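Local atomic coordinates of periplasmic His/Glu/Gln/Arg/opine family-binding protein (Silicibacter pomeroyi, PDB entry 3I6V), a protein that binds lysine in the cleft of a periplasmic solute-binding fold and probably delivers amino acids to an ABC transporter. Residues G29-L34 with T67-M72. Numbering follows the deposited sequence.
With LYS (lysine), chain B.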
loop_
_atom_site.group_PDB
_atom_site.type_symbol
_atom_site.label_atom_id
_atom_site.label_comp_id
_atom_site.label_asym_id
_atom_site.label_seq_id
_atom_site.Cartn_x
_atom_site.Cartn_y
_atom_site.Cartn_z
ATOM N N GLY A 29 8.823 8.369 -2.741
ATOM C CA GLY A 29 8.658 6.967 -2.382
ATOM C C GLY A 29 8.849 6.030 -3.561
ATOM O O GLY A 29 9.106 6.447 -4.679
ATOM N N PHE A 30 8.739 4.740 -3.285
ATOM C CA PHE A 30 8.837 3.700 -4.310
ATOM C C PHE A 30 7.952 3.992 -5.520
ATOM O O PHE A 30 8.386 3.914 -6.677
ATOM C CB PHE A 30 8.467 2.335 -3.700
ATOM C CG PHE A 30 8.373 1.235 -4.715
ATOM C CD1 PHE A 30 9.532 0.694 -5.279
ATOM C CD2 PHE A 30 7.128 0.747 -5.113
ATOM C CE1 PHE A 30 9.457 -0.333 -6.221
ATOM C CE2 PHE A 30 7.027 -0.283 -6.065
ATOM C CZ PHE A 30 8.179 -0.821 -6.624
ATOM N N GLU A 31 6.714 4.341 -5.226
ATOM C CA GLU A 31 5.704 4.555 -6.230
ATOM C C GLU A 31 5.873 5.823 -7.029
ATOM O O GLU A 31 5.400 5.891 -8.163
ATOM C CB GLU A 31 4.300 4.465 -5.595
ATOM C CG GLU A 31 4.049 3.001 -5.191
ATOM C CD GLU A 31 2.793 2.785 -4.369
ATOM O OE1 GLU A 31 2.416 3.685 -3.579
ATOM O OE2 GLU A 31 2.191 1.689 -4.519
ATOM N N ARG A 32 6.541 6.831 -6.462
ATOM C CA ARG A 32 6.894 8.017 -7.246
ATOM C C ARG A 32 7.868 7.588 -8.326
ATOM O O ARG A 32 7.692 7.922 -9.490
ATOM C CB ARG A 32 7.598 9.108 -6.390
ATOM C CG ARG A 32 8.167 10.272 -7.240
ATOM C CD ARG A 32 6.976 10.988 -7.877
ATOM N NE ARG A 32 7.277 12.025 -8.875
ATOM C CZ ARG A 32 7.201 13.336 -8.637
ATOM N NH1 ARG A 32 6.905 13.780 -7.411
ATOM N NH2 ARG A 32 7.436 14.208 -9.623
ATOM N N GLU A 33 8.924 6.898 -7.920
ATOM C CA GLU A 33 9.931 6.465 -8.880
ATOM C C GLU A 33 9.334 5.493 -9.904
ATOM O O GLU A 33 9.608 5.573 -11.119
ATOM C CB GLU A 33 11.086 5.788 -8.161
ATOM C CG GLU A 33 12.288 5.621 -9.065
ATOM C CD GLU A 33 13.431 4.859 -8.432
ATOM O OE1 GLU A 33 13.559 4.839 -7.186
ATOM O OE2 GLU A 33 14.216 4.278 -9.199
ATOM N N LEU A 34 8.528 4.561 -9.410
ATOM C CA LEU A 34 7.921 3.583 -10.313
ATOM C C LEU A 34 6.977 4.264 -11.288
ATOM O O LEU A 34 7.100 4.095 -12.497
ATOM C CB LEU A 34 7.191 2.488 -9.521
ATOM C CG LEU A 34 6.410 1.490 -10.397
ATOM C CD1 LEU A 34 7.385 0.633 -11.250
ATOM C CD2 LEU A 34 5.574 0.628 -9.502
ATOM N N THR A 67 -5.408 7.276 -12.160
ATOM C CA THR A 67 -4.911 6.001 -11.659
ATOM C C THR A 67 -4.813 6.034 -10.140
ATOM O O THR A 67 -4.745 7.126 -9.536
ATOM C CB THR A 67 -3.495 5.648 -12.201
ATOM O OG1 THR A 67 -2.524 6.499 -11.557
ATOM C CG2 THR A 67 -3.390 5.823 -13.710
ATOM N N ILE A 68 -4.804 4.856 -9.523
ATOM C CA ILE A 68 -4.416 4.737 -8.112
ATOM C C ILE A 68 -3.117 3.952 -8.058
ATOM O O ILE A 68 -3.071 2.837 -8.562
ATOM C CB ILE A 68 -5.501 4.032 -7.280
ATOM C CG1 ILE A 68 -6.770 4.887 -7.247
ATOM C CG2 ILE A 68 -5.002 3.748 -5.843
ATOM C CD1 ILE A 68 -7.970 4.139 -6.621
ATOM N N ILE A 69 -2.055 4.555 -7.516
ATOM C CA ILE A 69 -0.810 3.845 -7.304
ATOM C C ILE A 69 -0.425 4.175 -5.850
ATOM O O ILE A 69 0.141 5.240 -5.560
ATOM C CB ILE A 69 0.262 4.218 -8.365
ATOM C CG1 ILE A 69 1.551 3.401 -8.184
ATOM C CG2 ILE A 69 0.511 5.769 -8.429
ATOM C CD1 ILE A 69 2.605 3.668 -9.318
ATOM N N ALA A 70 -0.831 3.302 -4.931
ATOM C CA ALA A 70 -0.940 3.674 -3.515
ATOM C C ALA A 70 -0.919 2.427 -2.640
ATOM O O ALA A 70 -1.726 2.295 -1.713
ATOM C CB ALA A 70 -2.264 4.490 -3.269
ATOM N N GLY A 71 -0.008 1.507 -2.945
ATOM C CA GLY A 71 0.128 0.241 -2.191
ATOM C C GLY A 71 -1.162 -0.568 -2.068
ATOM O O GLY A 71 -1.358 -1.258 -1.074
ATOM N N MET A 72 -2.025 -0.493 -3.084
ATOM C CA MET A 72 -3.385 -1.091 -3.027
ATOM C C MET A 72 -3.308 -2.535 -3.542
ATOM O O MET A 72 -2.932 -2.738 -4.691
ATOM C CB MET A 72 -4.366 -0.309 -3.918
ATOM C CG MET A 72 -5.883 -0.805 -3.855
ATOM S SD MET A 72 -7.050 0.217 -4.771
ATOM C CE MET A 72 -7.338 1.456 -3.533
HETATM N N LYS B . -2.317 -3.493 0.647
HETATM C CA LYS B . -3.387 -3.293 1.678
HETATM C C LYS B . -4.732 -3.056 1.028
HETATM O O LYS B . -4.779 -2.897 -0.199
HETATM C CB LYS B . -3.030 -2.105 2.606
HETATM C CG LYS B . -3.033 -0.732 1.932
HETATM C CD LYS B . -2.583 0.366 2.956
HETATM C CE LYS B . -2.639 1.822 2.362
HETATM N NZ LYS B . -2.076 2.838 3.389
HETATM O OXT LYS B . -5.786 -2.999 1.724
#
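Behind the lysine pocket of this family 3 solute-binding protein, Glu-31 in the first turn of helix 30-42 reaches across to the backbone of segment 67-72 to hold the N-H of Gly-71. OE2 accepts the Gly-71 N-H through its syn lone pair, at 2.7 Å and an N-H...O angle of 154°. With CG opposite the carbonyl carbon (chi1 -69°), the extended chain lays CB and CG along Ile-69 and delivers the carboxylate to that N-H. Both oxygens are buried and have further partners: OE2 is also hydrogen-bonded to Tyr-88 OH, and OE1 accepts from ND2 of Asn-19. OE1 also lies 3.4 Å from Ala-70 CA. The aliphatic part of Glu-31 slides antiparallel past Ile-69, its CG 3.9 Å from Ile-69 CG1. The CG1 branch of Ile-69, trans to the backbone N (chi1 -177°), brings CD1 to the helix, 3.8 Å from the backbone O of Glu-31 and 4.3 Å from Leu-34 CD2. Tyr-88 packs on both Leu-34 and Ile-69. A glutamine here has an NH2 in place of one oxygen and would probably set it against either the Gly-71 N-H or the Asn-19 amide. On its other side Gly-71 turns its carbonyl O to the bound lysine, whose alpha-amino N donates to the Gly-71 O at 3.0 Å. Glu-31 is thus a second-shell support for a backbone ligand contact in the amino-acid site of a type 2 periplasmic-binding fold.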